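Local coordinates for carbonic anhydrase (Geobacillus kaustophilus, PDB 3VNP), which catalyses the reversible hydration of carbon dioxide to hydrogencarbonate as a trimeric gamma-class carbonic anhydrase, with magnesium or zinc in its active site, at residues V84-A89 and S101-R106; S36-T41 and N57-S62; G27-G32 and A48-G53; K93-G98 and A107-G112; V42-V47 and I63-P68. All coordinates share one frame; numbering follows the deposited sequence.

Contact 1. Residues V84-A89 and S101-R106. With MG (magnesium ion), chain E.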
# COMPACT_ATOMS: atom_id res chain seq x y z
N VAL A 84 0.07 0.43 6.71
CA VAL A 84 -0.03 1.69 7.41
C VAL A 84 1.19 2.56 7.10
O VAL A 84 2.29 2.05 6.88
CB VAL A 84 -0.13 1.50 8.94
CG1 VAL A 84 0.20 2.82 9.67
CG2 VAL A 84 -1.53 1.05 9.31
N ILE A 85 0.97 3.86 7.07
CA ILE A 85 2.06 4.80 6.85
C ILE A 85 2.30 5.52 8.18
O ILE A 85 1.38 6.07 8.77
CB ILE A 85 1.70 5.86 5.78
CG1 ILE A 85 1.54 5.20 4.41
CG2 ILE A 85 2.78 6.93 5.74
CD1 ILE A 85 1.16 6.17 3.30
N LEU A 86 3.53 5.47 8.66
CA LEU A 86 3.88 6.14 9.91
C LEU A 86 5.00 7.09 9.55
O LEU A 86 6.07 6.66 9.14
CB LEU A 86 4.36 5.14 10.96
CG LEU A 86 3.33 4.10 11.42
CD1 LEU A 86 3.97 3.16 12.43
CD2 LEU A 86 2.13 4.80 12.03
N HIS A 87 4.74 8.38 9.68
CA HIS A 87 5.74 9.37 9.33
C HIS A 87 6.09 10.26 10.52
O HIS A 87 5.30 11.11 10.91
CB HIS A 87 5.22 10.21 8.17
CG HIS A 87 6.30 10.69 7.25
ND1 HIS A 87 7.02 11.84 7.47
CD2 HIS A 87 6.79 10.15 6.10
CE1 HIS A 87 7.91 11.99 6.51
NE2 HIS A 87 7.79 10.98 5.67
N SER A 88 7.27 10.04 11.09
CA SER A 88 7.73 10.82 12.24
C SER A 88 6.63 10.87 13.28
O SER A 88 6.38 11.92 13.88
CB SER A 88 8.10 12.24 11.82
OG SER A 88 9.31 12.25 11.10
N ALA A 89 5.98 9.74 13.49
CA ALA A 89 4.90 9.67 14.47
C ALA A 89 5.43 9.13 15.78
O ALA A 89 6.48 8.49 15.82
CB ALA A 89 3.79 8.77 13.95
N SER A 101 -4.37 3.16 7.82
CA SER A 101 -4.31 4.51 8.39
C SER A 101 -3.02 5.23 8.01
O SER A 101 -2.08 4.62 7.51
CB SER A 101 -4.42 4.45 9.91
OG SER A 101 -5.67 3.92 10.30
N ILE A 102 -3.00 6.53 8.27
CA ILE A 102 -1.83 7.35 7.99
C ILE A 102 -1.62 8.26 9.19
O ILE A 102 -2.48 9.09 9.50
CB ILE A 102 -2.04 8.21 6.72
CG1 ILE A 102 -2.31 7.30 5.52
CG2 ILE A 102 -0.81 9.07 6.46
CD1 ILE A 102 -2.42 8.05 4.19
N ILE A 103 -0.49 8.10 9.87
CA ILE A 103 -0.20 8.92 11.04
C ILE A 103 0.91 9.86 10.63
O ILE A 103 2.03 9.43 10.35
CB ILE A 103 0.27 8.05 12.23
CG1 ILE A 103 -0.65 6.83 12.37
CG2 ILE A 103 0.26 8.88 13.50
CD1 ILE A 103 -2.11 7.17 12.60
N LEU A 104 0.62 11.15 10.61
CA LEU A 104 1.61 12.12 10.18
C LEU A 104 2.51 12.73 11.26
O LEU A 104 2.34 12.48 12.45
CB LEU A 104 0.93 13.19 9.33
CG LEU A 104 0.33 12.54 8.07
CD1 LEU A 104 -0.43 13.55 7.26
CD2 LEU A 104 1.44 11.91 7.24
N ASP A 105 3.47 13.51 10.80
CA ASP A 105 4.50 14.15 11.61
C ASP A 105 4.18 14.81 12.95
O ASP A 105 3.35 15.71 13.06
CB ASP A 105 5.24 15.11 10.69
CG ASP A 105 5.71 14.42 9.42
OD1 ASP A 105 6.81 13.84 9.42
OD2 ASP A 105 4.95 14.42 8.43
N ARG A 106 4.90 14.33 13.97
CA ARG A 106 4.78 14.80 15.34
C ARG A 106 3.43 14.47 15.96
O ARG A 106 3.15 14.85 17.10
CB ARG A 106 5.07 16.30 15.41
CG ARG A 106 6.44 16.65 14.85
CD ARG A 106 6.70 18.14 14.84
NE ARG A 106 7.22 18.62 16.12
CZ ARG A 106 7.46 19.90 16.39
NH1 ARG A 106 7.21 20.83 15.47
NH2 ARG A 106 7.94 20.25 17.58
MG MG E . 9.08 10.45 3.73
O HOH W 1 10.08 11.96 2.11
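Leu86 and Ile103 lie side by side on one face of a pair of parallel strands, and the fit is made by a single methyl: CD2 of Leu86 abuts CG1 of Ile103 at 3.5 Å. The two branches of Ile103 divide its neighbours between them. CG1 stands anti to its carbonyl carbon (chi1 -45°) beside Leu86, while CG2 is turned toward Ala89, whose CB fills the hollow beside it at 3.6 Å. On the other face Ile85 and Ile102 also run alongside each other, CB of Ile85 against CG2 of Ile102 at 4.1 Å, and Met99 of the second subunit packs onto Ile85. Between the faces the backbones are joined in parallel register: Ile85 N gives to Ser101 O, Ile103 N to Ile85 O, and His87 N to Ile103 O. Past the strand ends, Arg106 N bonds to Ser88 O at 2.8 Å.

The polar end is carried by His87 and Asp105. Asp105 OD1 sits at the edge of the imidazole, in its plane, and accepts from ND1 at 2.8 Å, although the carboxylate is turned 71° from the ring. The same oxygen is also hydrogen-bonded to Ser67, so the acid is tied to two groups. With ND1 engaged in this way, the rotation of the ring is fixed and NE2 is presented to the magnesium ion at 2.4 Å. Metal-binding histidines on the coils of a left-handed parallel beta-helix, completed by His82 of the second subunit at the interface, are characteristic of the gamma-class carbonic anhydrase site; Asp105 orients one of them.

Contact 2. Residues S36-T41 and N57-S62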
# COMPACT_ATOMS: atom_id res chain seq x y z
N SER A 36 7.57 -8.16 15.55
CA SER A 36 7.52 -8.74 14.22
C SER A 36 7.23 -7.69 13.15
O SER A 36 6.29 -6.92 13.27
CB SER A 36 6.46 -9.84 14.18
OG SER A 36 5.30 -9.42 14.86
N ILE A 37 8.08 -7.67 12.12
CA ILE A 37 7.93 -6.74 11.01
C ILE A 37 7.45 -7.64 9.86
O ILE A 37 8.20 -8.50 9.37
CB ILE A 37 9.29 -6.08 10.66
CG1 ILE A 37 9.96 -5.56 11.94
CG2 ILE A 37 9.09 -4.96 9.65
CD1 ILE A 37 9.21 -4.47 12.67
N TRP A 38 6.21 -7.45 9.42
CA TRP A 38 5.67 -8.32 8.39
C TRP A 38 5.97 -7.99 6.93
O TRP A 38 6.48 -6.92 6.59
CB TRP A 38 4.17 -8.49 8.63
CG TRP A 38 3.94 -9.08 9.98
CD1 TRP A 38 3.97 -8.42 11.18
CD2 TRP A 38 3.78 -10.47 10.30
NE1 TRP A 38 3.86 -9.31 12.22
CE2 TRP A 38 3.74 -10.58 11.71
CE3 TRP A 38 3.69 -11.64 9.53
CZ2 TRP A 38 3.60 -11.80 12.36
CZ3 TRP A 38 3.55 -12.85 10.17
CH2 TRP A 38 3.51 -12.93 11.58
N PHE A 39 5.64 -8.96 6.08
CA PHE A 39 5.88 -8.90 4.64
C PHE A 39 5.77 -7.56 3.92
O PHE A 39 4.81 -6.81 4.10
CB PHE A 39 4.98 -9.95 3.95
CG PHE A 39 5.24 -11.35 4.42
CD1 PHE A 39 6.39 -12.03 4.03
CD2 PHE A 39 4.38 -11.96 5.33
CE1 PHE A 39 6.70 -13.29 4.56
CE2 PHE A 39 4.67 -13.21 5.86
CZ PHE A 39 5.84 -13.88 5.47
N ASN A 40 6.79 -7.27 3.11
CA ASN A 40 6.87 -6.07 2.29
C ASN A 40 6.95 -4.73 3.01
O ASN A 40 6.93 -3.69 2.36
CB ASN A 40 5.69 -6.03 1.32
CG ASN A 40 5.68 -7.21 0.39
OD1 ASN A 40 6.51 -7.32 -0.51
ND2 ASN A 40 4.76 -8.12 0.62
N THR A 41 7.02 -4.75 4.33
CA THR A 41 7.12 -3.49 5.06
C THR A 41 8.46 -2.81 4.78
O THR A 41 9.48 -3.47 4.61
CB THR A 41 6.97 -3.72 6.58
OG1 THR A 41 5.59 -3.98 6.87
CG2 THR A 41 7.45 -2.52 7.37
N ASN A 57 4.16 -5.23 16.70
CA ASN A 57 3.92 -5.85 15.40
C ASN A 57 3.58 -4.79 14.38
O ASN A 57 2.67 -3.99 14.59
CB ASN A 57 2.83 -6.93 15.44
CG ASN A 57 1.44 -6.36 15.69
OD1 ASN A 57 0.97 -6.32 16.82
ND2 ASN A 57 0.79 -5.92 14.61
N ILE A 58 4.35 -4.76 13.30
CA ILE A 58 4.15 -3.82 12.21
C ILE A 58 3.73 -4.68 11.02
O ILE A 58 4.57 -5.30 10.36
CB ILE A 58 5.44 -3.05 11.93
CG1 ILE A 58 5.76 -2.16 13.14
CG2 ILE A 58 5.30 -2.21 10.66
CD1 ILE A 58 7.05 -1.40 13.02
N GLN A 59 2.43 -4.73 10.78
CA GLN A 59 1.87 -5.56 9.72
C GLN A 59 2.21 -5.23 8.27
O GLN A 59 2.73 -4.15 7.96
CB GLN A 59 0.36 -5.68 9.93
CG GLN A 59 0.01 -6.57 11.13
CD GLN A 59 -1.45 -6.50 11.53
OE1 GLN A 59 -2.34 -6.65 10.69
NE2 GLN A 59 -1.70 -6.28 12.82
N ASP A 60 1.92 -6.20 7.42
CA ASP A 60 2.17 -6.20 5.98
C ASP A 60 2.04 -4.91 5.19
O ASP A 60 1.08 -4.16 5.35
CB ASP A 60 1.27 -7.26 5.34
CG ASP A 60 1.22 -8.54 6.16
OD1 ASP A 60 2.12 -9.41 6.01
OD2 ASP A 60 0.29 -8.66 6.98
N ASN A 61 3.02 -4.66 4.33
CA ASN A 61 3.04 -3.49 3.46
C ASN A 61 3.01 -2.12 4.12
O ASN A 61 2.44 -1.19 3.55
CB ASN A 61 1.87 -3.57 2.48
CG ASN A 61 2.08 -4.61 1.43
OD1 ASN A 61 2.94 -4.45 0.55
ND2 ASN A 61 1.30 -5.68 1.49
N SER A 62 3.61 -1.98 5.29
CA SER A 62 3.61 -0.67 5.93
C SER A 62 4.84 0.14 5.52
O SER A 62 5.84 -0.41 5.04
CB SER A 62 3.56 -0.80 7.44
OG SER A 62 2.35 -1.43 7.83
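Trp38 leans across onto the backbone of 57-62, and its atoms can be followed outward. CB lies against the partner backbone, 3.4 Å from Asp60 N and close to Asp60 OD1. Next, CG stands anti to its own carbonyl carbon (chi1 -59°), which brings CD1 to 3.3 Å from Ile58 O at the ring edge. That carbonyl is already bonded to Trp38 N, so main chain and ring of one residue converge on it. Further out, NE1 passes CB of Asn57 at 4.1 Å. Phe39 follows with a different fit: its ring and the Asp60 carboxylate are nearly coplanar, and OD1 meets the ring edge at CD2, 3.5 Å away.

Ile37 and Ile58 run side by side and meet through their CD1 methyls at 3.8 Å. The type II turn 38-41 is closed by Thr41 N on Trp38 O; Thr41 OG1 donates to the same oxygen from above the carbonyl plane and accepts from Ser62 N at 3.2 Å.

Strands 36-37 and 57-58 are parallel neighbours in one sheet of the beta-helix, between 18-19 and 79-80. The indole reaches helix 146-170, meeting Tyr159 and Tyr166, while Arg44 of the third subunit makes a cation-pi contact with it and a salt bridge to Asp60.

Contact 3. Residues G27-G32 and A48-G53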
# COMPACT_ATOMS: atom_id res chain seq x y z
N GLY A 27 19.53 2.29 7.69
CA GLY A 27 20.02 3.27 8.63
C GLY A 27 19.73 3.21 10.12
O GLY A 27 19.74 2.15 10.75
N ASP A 28 19.49 4.38 10.67
CA ASP A 28 19.25 4.56 12.09
C ASP A 28 17.95 3.96 12.61
O ASP A 28 17.01 4.69 12.95
CB ASP A 28 19.29 6.06 12.40
CG ASP A 28 19.56 6.34 13.86
OD1 ASP A 28 19.29 5.45 14.70
OD2 ASP A 28 20.03 7.46 14.17
N VAL A 29 17.89 2.64 12.70
CA VAL A 29 16.69 1.96 13.20
C VAL A 29 17.03 0.99 14.34
O VAL A 29 18.06 0.30 14.30
CB VAL A 29 15.99 1.16 12.06
CG1 VAL A 29 14.76 0.45 12.60
CG2 VAL A 29 15.60 2.09 10.93
N VAL A 30 16.17 0.94 15.35
CA VAL A 30 16.38 0.04 16.47
C VAL A 30 15.09 -0.74 16.69
O VAL A 30 14.03 -0.15 16.90
CB VAL A 30 16.73 0.82 17.77
CG1 VAL A 30 16.89 -0.13 18.93
CG2 VAL A 30 18.01 1.61 17.57
N ILE A 31 15.19 -2.07 16.62
CA ILE A 31 14.03 -2.93 16.81
C ILE A 31 14.17 -3.83 18.04
O ILE A 31 15.16 -4.53 18.20
CB ILE A 31 13.77 -3.78 15.54
CG1 ILE A 31 13.36 -2.85 14.39
CG2 ILE A 31 12.68 -4.80 15.80
CD1 ILE A 31 13.44 -3.49 13.01
N GLY A 32 13.15 -3.79 18.89
CA GLY A 32 13.14 -4.56 20.13
C GLY A 32 12.89 -6.05 20.04
O GLY A 32 12.69 -6.62 18.96
N ALA A 48 15.66 10.68 10.17
CA ALA A 48 15.76 10.88 11.62
C ALA A 48 15.70 9.54 12.32
O ALA A 48 15.37 8.52 11.72
CB ALA A 48 14.63 11.79 12.11
N PRO A 49 16.03 9.51 13.62
CA PRO A 49 16.02 8.28 14.42
C PRO A 49 14.69 7.54 14.42
O PRO A 49 13.62 8.16 14.47
CB PRO A 49 16.38 8.79 15.82
CG PRO A 49 17.28 9.95 15.51
CD PRO A 49 16.54 10.65 14.41
N THR A 50 14.75 6.22 14.37
CA THR A 50 13.54 5.40 14.41
C THR A 50 13.75 4.37 15.51
O THR A 50 14.70 3.60 15.46
CB THR A 50 13.28 4.64 13.09
OG1 THR A 50 13.19 5.57 12.01
CG2 THR A 50 11.99 3.85 13.17
N VAL A 51 12.86 4.36 16.49
CA VAL A 51 12.96 3.42 17.59
C VAL A 51 11.67 2.61 17.72
O VAL A 51 10.57 3.18 17.79
CB VAL A 51 13.24 4.15 18.91
CG1 VAL A 51 13.49 3.17 20.03
CG2 VAL A 51 14.44 5.06 18.74
N ILE A 52 11.80 1.29 17.73
CA ILE A 52 10.66 0.39 17.83
C ILE A 52 10.82 -0.50 19.06
O ILE A 52 11.75 -1.29 19.15
CB ILE A 52 10.55 -0.49 16.56
CG1 ILE A 52 10.43 0.40 15.33
CG2 ILE A 52 9.36 -1.43 16.67
CD1 ILE A 52 10.47 -0.34 14.02
N GLY A 53 9.88 -0.38 19.99
CA GLY A 53 9.92 -1.14 21.22
C GLY A 53 9.93 -2.65 21.09
O GLY A 53 10.25 -3.19 20.02
O HOH W 2 17.53 4.66 16.34
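Ile31 and Ile52 lie side by side and point the same way, CG1 of Ile31 resting against CD1 of Ile52 at 3.8 Å. Both carry CG1 anti to the carbonyl carbon (chi1 -67° and -58°), so the two branched chains repeat one shape from strand to strand. Val29 and Thr50 share that face and are also aligned, with Val29 CG2 at 4.1 Å from Thr50 CB. Val30 and Val51 occupy the other face and have little to do with each other, since the nearest approach of Val30 CB is to the backbone at Thr50 O.

Asp28 and Pro49 break the pattern at the corner. Here the side chains are set at a slant to each other, and OD2 of Asp28 approaches the ring carbon CG of Pro49 at 3.9 Å. A water lies within hydrogen-bonding reach of both Asp28 OD1 and Thr50 O, though it has more acceptors around it than protons to give; Thr50 O also accepts from Val30 N. Asp28 is the centre of an inverse gamma turn, and its carbonyl receives Thr50 N at 3.1 Å. The bonding continues with Ile52 N to Val30 O at 2.8 Å and with Gly32 N to Ile52 O.

The strand segments 29-31 and 49-52 run only 4° from parallel. They sit side by side in one sheet of the beta-helix, flanked by strands 12-13 and 72-74. Ile43 of strand 42-45, in an adjoining sheet, packs from within against both Val29 and Ile52.

Contact 4. Residues K93-G98 and A107-G112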
# COMPACT_ATOMS: atom_id res chain seq x y z
N LYS A 93 2.84 3.25 24.21
CA LYS A 93 2.62 1.86 24.58
C LYS A 93 1.20 1.34 24.45
O LYS A 93 0.24 2.00 24.83
CB LYS A 93 3.13 1.60 26.00
CG LYS A 93 4.64 1.49 26.07
CD LYS A 93 5.18 1.20 27.47
CE LYS A 93 6.71 1.07 27.45
NZ LYS A 93 7.30 0.89 28.81
N ASN A 94 1.11 0.14 23.90
CA ASN A 94 -0.14 -0.58 23.72
C ASN A 94 -1.20 0.05 22.82
O ASN A 94 -2.33 -0.43 22.78
CB ASN A 94 -0.76 -0.88 25.10
CG ASN A 94 0.15 -1.76 25.95
OD1 ASN A 94 0.73 -2.73 25.47
ND2 ASN A 94 0.27 -1.41 27.23
N ALA A 95 -0.85 1.10 22.09
CA ALA A 95 -1.82 1.71 21.20
C ALA A 95 -2.00 0.79 20.00
O ALA A 95 -1.16 -0.06 19.73
CB ALA A 95 -1.33 3.08 20.75
N LEU A 96 -3.11 0.95 19.29
CA LEU A 96 -3.36 0.12 18.12
C LEU A 96 -3.69 1.01 16.91
O LEU A 96 -4.58 1.86 16.98
CB LEU A 96 -4.51 -0.87 18.39
CG LEU A 96 -4.80 -1.85 17.25
CD1 LEU A 96 -5.53 -3.08 17.78
CD2 LEU A 96 -5.61 -1.15 16.18
N ILE A 97 -2.97 0.80 15.82
CA ILE A 97 -3.20 1.59 14.60
C ILE A 97 -3.94 0.75 13.56
O ILE A 97 -3.39 -0.20 13.01
CB ILE A 97 -1.87 2.08 14.01
CG1 ILE A 97 -1.01 2.72 15.12
CG2 ILE A 97 -2.13 3.09 12.88
CD1 ILE A 97 -1.61 3.95 15.80
N GLY A 98 -5.19 1.12 13.29
CA GLY A 98 -5.98 0.38 12.32
C GLY A 98 -5.38 0.34 10.92
O GLY A 98 -4.82 1.32 10.44
N ALA A 107 2.60 13.77 15.21
CA ALA A 107 1.31 13.37 15.74
C ALA A 107 1.61 12.38 16.85
O ALA A 107 2.35 11.42 16.64
CB ALA A 107 0.48 12.70 14.66
N GLU A 108 1.07 12.61 18.04
CA GLU A 108 1.31 11.70 19.15
C GLU A 108 0.06 10.91 19.49
O GLU A 108 -1.00 11.46 19.76
CB GLU A 108 1.80 12.47 20.37
CG GLU A 108 1.91 11.63 21.64
CD GLU A 108 2.69 12.35 22.73
OE1 GLU A 108 2.59 13.59 22.80
OE2 GLU A 108 3.39 11.67 23.51
N ILE A 109 0.20 9.59 19.46
CA ILE A 109 -0.92 8.71 19.75
C ILE A 109 -0.78 8.12 21.14
O ILE A 109 0.05 7.26 21.40
CB ILE A 109 -1.01 7.60 18.68
CG1 ILE A 109 -1.38 8.25 17.33
CG2 ILE A 109 -2.04 6.56 19.07
CD1 ILE A 109 -1.31 7.31 16.18
N GLY A 110 -1.63 8.63 22.03
CA GLY A 110 -1.64 8.22 23.42
C GLY A 110 -1.68 6.74 23.72
O GLY A 110 -2.21 5.93 22.96
N GLU A 111 -1.10 6.41 24.86
CA GLU A 111 -1.03 5.05 25.36
C GLU A 111 -2.40 4.36 25.33
O GLU A 111 -3.41 4.93 25.75
CB GLU A 111 -0.51 5.10 26.79
CG GLU A 111 -0.41 3.78 27.52
CD GLU A 111 -0.08 3.98 28.98
OE1 GLU A 111 0.89 4.71 29.29
OE2 GLU A 111 -0.81 3.42 29.84
N GLY A 112 -2.43 3.13 24.82
CA GLY A 112 -3.67 2.36 24.76
C GLY A 112 -4.75 2.87 23.82
O GLY A 112 -5.88 2.36 23.85
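Ile97 and Ile109 approach from different sheets and meet at their ends, CD1 to CD1 at 3.4 Å, their chains slanting past each other. The two reach this point by different folds of the same skeleton. In Ile109 the chain beyond CB is extended (chi2 172°), whereas in Ile97 it bends back (chi2 -62°), which carries its methyl nearer to the partner than the direction of its CB would suggest. The second branch of Ile109 is used too: CG2 lies against CB of Ala95 at 3.9 Å, and that same CB also faces Gly110 O at 3.7 Å. One isoleucine thus touches both Ala95, in the loop, and Ile97, in the strand that follows it.

At the outer end the meeting is mainly with backbone. Lys93 O accepts from Gly112 N at 2.9 Å, the donor lying in the carbonyl plane. Glu111 is extended, with CG opposite its backbone N (chi1 178°), and this lays CG 3.3 Å from the same Lys93 O, while the side chain also touches Arg92. Gly112 takes up a positive phi, a conformation that favours glycine.

Ile103 and Ile115 join the apolar cluster around Ile97 and Ile109. Isoleucines converging from separate sheets, with a backbone bond between successive turns outside them, form the interior and corner of a left-handed beta-helix of hexapeptide repeats.

Contact 5. Residues V42-V47 and I63-P68. With MG (magnesium ion), chain E.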
# COMPACT_ATOMS: atom_id res chain seq x y z
N VAL A 42 8.44 -1.48 4.71
CA VAL A 42 9.65 -0.70 4.46
C VAL A 42 9.92 0.26 5.62
O VAL A 42 9.06 1.06 5.99
CB VAL A 42 9.53 0.12 3.16
CG1 VAL A 42 10.75 1.02 2.99
CG2 VAL A 42 9.40 -0.81 1.97
N ILE A 43 11.12 0.17 6.19
CA ILE A 43 11.51 1.03 7.31
C ILE A 43 12.82 1.74 6.96
O ILE A 43 13.90 1.22 7.23
CB ILE A 43 11.73 0.21 8.60
CG1 ILE A 43 10.47 -0.61 8.92
CG2 ILE A 43 12.04 1.14 9.76
CD1 ILE A 43 10.62 -1.52 10.13
N ARG A 44 12.72 2.93 6.36
CA ARG A 44 13.91 3.69 5.99
C ARG A 44 14.31 4.71 7.06
O ARG A 44 13.61 5.70 7.27
CB ARG A 44 13.70 4.41 4.64
CG ARG A 44 13.87 3.52 3.42
CD ARG A 44 14.23 4.32 2.17
NE ARG A 44 13.11 5.13 1.71
CZ ARG A 44 13.16 6.45 1.53
NH1 ARG A 44 14.29 7.11 1.79
NH2 ARG A 44 12.09 7.11 1.12
N GLY A 45 15.43 4.47 7.73
CA GLY A 45 15.88 5.39 8.76
C GLY A 45 16.98 6.28 8.23
O GLY A 45 18.11 6.26 8.71
N ASP A 46 16.65 7.08 7.24
CA ASP A 46 17.67 7.93 6.65
C ASP A 46 17.41 9.42 6.80
O ASP A 46 18.13 10.23 6.22
CB ASP A 46 17.87 7.53 5.19
CG ASP A 46 16.57 7.55 4.40
OD1 ASP A 46 16.49 6.85 3.37
OD2 ASP A 46 15.64 8.26 4.83
N VAL A 47 16.39 9.79 7.57
CA VAL A 47 16.08 11.20 7.82
C VAL A 47 16.23 11.53 9.31
O VAL A 47 16.83 12.54 9.67
CB VAL A 47 14.66 11.57 7.35
CG1 VAL A 47 14.40 13.05 7.61
CG2 VAL A 47 14.52 11.28 5.86
N ILE A 63 4.76 1.44 5.71
CA ILE A 63 5.87 2.31 5.39
C ILE A 63 6.21 3.16 6.61
O ILE A 63 5.36 3.91 7.12
CB ILE A 63 5.54 3.26 4.22
CG1 ILE A 63 4.88 2.49 3.07
CG2 ILE A 63 6.81 3.95 3.74
CD1 ILE A 63 5.73 1.35 2.53
N LEU A 64 7.45 3.04 7.07
CA LEU A 64 7.91 3.82 8.21
C LEU A 64 9.03 4.75 7.74
O LEU A 64 10.03 4.29 7.20
CB LEU A 64 8.40 2.91 9.34
CG LEU A 64 7.28 2.44 10.29
CD1 LEU A 64 6.20 1.70 9.49
CD2 LEU A 64 7.86 1.53 11.38
N HIS A 65 8.84 6.05 7.93
CA HIS A 65 9.85 7.03 7.54
C HIS A 65 9.80 8.24 8.47
O HIS A 65 9.02 8.28 9.43
CB HIS A 65 9.63 7.48 6.09
CG HIS A 65 10.85 8.06 5.45
ND1 HIS A 65 10.79 9.04 4.48
CD2 HIS A 65 12.17 7.80 5.63
CE1 HIS A 65 12.01 9.36 4.10
NE2 HIS A 65 12.87 8.62 4.78
N GLN A 66 10.63 9.24 8.20
CA GLN A 66 10.66 10.42 9.05
C GLN A 66 10.89 11.71 8.27
O GLN A 66 11.36 11.69 7.13
CB GLN A 66 11.78 10.30 10.11
CG GLN A 66 12.10 8.90 10.61
CD GLN A 66 12.88 8.09 9.59
OE1 GLN A 66 13.79 8.61 8.95
NE2 GLN A 66 12.55 6.82 9.45
N SER A 67 10.53 12.81 8.91
CA SER A 67 10.76 14.15 8.38
C SER A 67 11.93 14.64 9.25
O SER A 67 12.14 14.13 10.37
CB SER A 67 9.51 15.03 8.55
OG SER A 67 9.10 15.11 9.90
N PRO A 68 12.71 15.62 8.77
CA PRO A 68 13.85 16.13 9.55
C PRO A 68 13.58 16.47 11.01
O PRO A 68 12.55 17.05 11.35
CB PRO A 68 14.30 17.35 8.74
CG PRO A 68 13.93 16.99 7.35
CD PRO A 68 12.55 16.39 7.53
MG MG E . 9.08 10.45 3.73
O HOH W 1 10.08 11.96 2.11
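Ile43 and Leu64 form the apolar centre, lying side by side with CG2 of Ile43 at 4.1 Å from Leu64 CB; Leu72 and Leu86 enclose Leu64 further. On the reverse face Val42 CB meets CD1 of Ile63 at 4.0 Å. Parallel bonds, Leu64 N to Val42 O and Arg44 N to Leu64 O, join these strands of the left-handed beta-helix, and the C-terminal ends of these strands, with the corner that follows 42-45, build one wall of the gamma-class metal site. Beyond that corner Val47 CG1 packs on CD of Pro68 at 3.8 Å.

His65 stands at the site with CG opposite its backbone N (chi1 -159°), sending ND1 to the magnesium ion at 2.3 Å. Its other nitrogen, NE2, donates to the syn lone pair of Asp46 OD2 at 2.8 Å, almost in the ring plane, although the carboxylate is turned 80° from the ring. Arg44 lies over one face of the imidazole, its NH2 offset toward the rim; NH1 forms a salt bridge with Asp46 OD1, and NH2 another with Asp60 of the second subunit. Gln66, bent at chi2 (75°), works both ends of its amide: NE2 gives to Arg44 O at 2.7 Å, and OE1 receives Val47 N at 3.2 Å.

The magnesium ion joins contacts 1 and 5, whose centres are 10 Å apart: His87 of the first and His65 of the second bind it with their rings at about 90°, and His82 of the second subunit supplies a further ligand. Ser67 ties the two together through Ser88 and Asp105. Each segment of contact 2 runs on into one of contact 5 (36-41 into 42-47, 57-62 into 63-68), and Ile58 CD1 packs on Leu64 CD2 at 3.5 Å. Contact 3 flanks contact 5 with centres about 10 Å apart, Ala48 N bonding to Gln66 OE1. Contact 4 lies about 19 Å from contact 5, centre to centre, but meets contact 1 inside the beta-helix, where Ile109 CD1 touches Ile103 CG2 at 3.5 Å.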